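Local coordinates for protein Mono(ADP-ribosyl)transferase SpvB (Salmonella typhimurium, PDB 2GWM) that probably transfers ADP-ribose from NAD+ to an arginine of host actin through this C-terminal ADP-ribosyltransferase domain, blocking actin polymerization, at residues Ile103-Ala108 with Pro152-Leu157. Residues are numbered along the deposited sequence; the frame is centred on the assembly and turned at random.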
# COMPACT_ATOMS: atom_id res chain seq x y z
N ILE A 103 14.50 6.46 -7.24
CA ILE A 103 13.87 5.15 -7.27
C ILE A 103 13.72 4.70 -5.84
O ILE A 103 14.71 4.65 -5.09
CB ILE A 103 14.69 4.18 -8.12
CG1 ILE A 103 14.67 4.70 -9.56
CG2 ILE A 103 14.11 2.80 -8.05
CD1 ILE A 103 15.37 3.96 -10.43
N ILE A 104 12.47 4.43 -5.48
CA ILE A 104 12.10 4.08 -4.10
C ILE A 104 11.58 2.64 -4.05
O ILE A 104 11.04 2.16 -5.04
CB ILE A 104 11.06 5.02 -3.55
CG1 ILE A 104 11.65 6.44 -3.62
CG2 ILE A 104 10.66 4.67 -2.08
CD1 ILE A 104 10.70 7.47 -3.27
N ILE A 105 11.88 1.95 -2.96
CA ILE A 105 11.37 0.60 -2.73
C ILE A 105 10.41 0.72 -1.56
O ILE A 105 10.80 1.19 -0.49
CB ILE A 105 12.47 -0.38 -2.37
CG1 ILE A 105 13.47 -0.46 -3.52
CG2 ILE A 105 11.87 -1.75 -2.11
CD1 ILE A 105 14.58 -1.32 -3.32
N ASP A 106 9.18 0.32 -1.79
CA ASP A 106 8.19 0.19 -0.72
C ASP A 106 8.31 -1.20 -0.10
O ASP A 106 7.98 -2.19 -0.75
CB ASP A 106 6.77 0.42 -1.23
CG ASP A 106 5.75 0.56 -0.08
OD1 ASP A 106 5.98 -0.02 0.99
OD2 ASP A 106 4.72 1.27 -0.23
N LYS A 107 8.75 -1.25 1.14
CA LYS A 107 8.97 -2.54 1.80
C LYS A 107 7.73 -3.30 2.25
O LYS A 107 7.80 -4.48 2.52
CB LYS A 107 9.89 -2.35 2.99
CG LYS A 107 11.31 -1.94 2.53
CD LYS A 107 12.24 -1.93 3.71
CE LYS A 107 13.58 -1.31 3.33
NZ LYS A 107 14.48 -2.19 2.47
N ALA A 108 6.64 -2.60 2.35
CA ALA A 108 5.39 -3.11 2.84
C ALA A 108 4.51 -3.54 1.65
O ALA A 108 4.77 -3.20 0.49
CB ALA A 108 4.69 -2.02 3.65
N PRO A 152 2.32 -6.59 -3.57
CA PRO A 152 3.12 -7.23 -2.53
C PRO A 152 4.31 -6.41 -2.15
O PRO A 152 4.62 -5.39 -2.79
CB PRO A 152 3.57 -8.54 -3.20
CG PRO A 152 3.70 -8.17 -4.65
CD PRO A 152 2.52 -7.20 -4.87
N PRO A 153 5.01 -6.82 -1.10
CA PRO A 153 6.19 -6.08 -0.63
C PRO A 153 7.26 -5.88 -1.70
O PRO A 153 7.43 -6.72 -2.57
CB PRO A 153 6.73 -6.97 0.50
CG PRO A 153 5.57 -7.65 0.98
CD PRO A 153 4.74 -7.97 -0.22
N ASN A 154 7.99 -4.75 -1.57
CA ASN A 154 9.15 -4.40 -2.36
C ASN A 154 8.80 -3.88 -3.75
O ASN A 154 9.59 -4.04 -4.67
CB ASN A 154 10.19 -5.50 -2.45
CG ASN A 154 10.55 -6.00 -1.10
OD1 ASN A 154 10.80 -5.21 -0.20
ND2 ASN A 154 10.57 -7.35 -0.96
N THR A 155 7.65 -3.22 -3.88
CA THR A 155 7.38 -2.48 -5.13
C THR A 155 8.42 -1.40 -5.33
O THR A 155 8.71 -0.64 -4.43
CB THR A 155 5.99 -1.84 -5.11
OG1 THR A 155 4.96 -2.79 -4.79
CG2 THR A 155 5.66 -1.25 -6.45
N LYS A 156 8.97 -1.34 -6.54
CA LYS A 156 9.91 -0.30 -6.92
C LYS A 156 9.17 0.74 -7.78
O LYS A 156 8.50 0.41 -8.74
CB LYS A 156 11.02 -0.87 -7.75
CG LYS A 156 12.23 -0.02 -7.86
CD LYS A 156 13.30 -0.73 -8.65
CE LYS A 156 14.02 -1.84 -7.91
NZ LYS A 156 15.05 -2.57 -8.80
N LEU A 157 9.37 1.98 -7.40
CA LEU A 157 8.79 3.08 -8.15
C LEU A 157 9.75 4.20 -8.42
O LEU A 157 10.57 4.57 -7.60
CB LEU A 157 7.68 3.66 -7.39
CG LEU A 157 6.61 2.68 -6.89
CD1 LEU A 157 6.92 2.50 -5.49
CD2 LEU A 157 5.23 3.18 -7.06
O HOH W 1 9.92 -6.06 2.30
O HOH W 2 13.39 -4.49 0.33
O HOH W 3 5.31 -2.83 -2.08
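I104 and L157 form a hydrogen-bonded antiparallel pair that joins the edge strand 103-106 to strand 155-164 in the five-stranded mixed sheet. I104 N reaches L157 O at 2.9 Å, and L157 N returns an equally long, nearly straight bond to I104 O. I105 and K156 follow as the non-hydrogen-bonded pair. Next, segment 152-157 puts one extra residue opposite D106. N154 and T155 both face it: N154 N gives its hydrogen to D106 O (2.7 Å, bent to 130°), while D106 N binds T155 O at 2.8 Å. N154 has positive phi (78°), as the first residue of a G1 bulge does. The end of its side chain comes close to K107, with OD1 3.8 Å from K107 CA. There water 1 bridges N154 OD1 and K107 O, and water 2 donates to the same OD1. Water 3 accepts from T155 N and lies close to A108 O and P152 O. On the I105 face, K156 CG is anti to its backbone N (chi1 -162°), which brings it tightly against I103 CG2, at 3.4 Å. On the other face, L157 packs on M196 and V198 of the neighbouring strand. A108 N meets D106 OD1 at 3.0 Å on its anti side, tilted somewhat from the carboxylate plane. This Asx turn and the G1 beta bulge lie together, with the D106 side chain about 7 Å from that of R81, a predicted active-site residue of the ADP-ribosyltransferase fold.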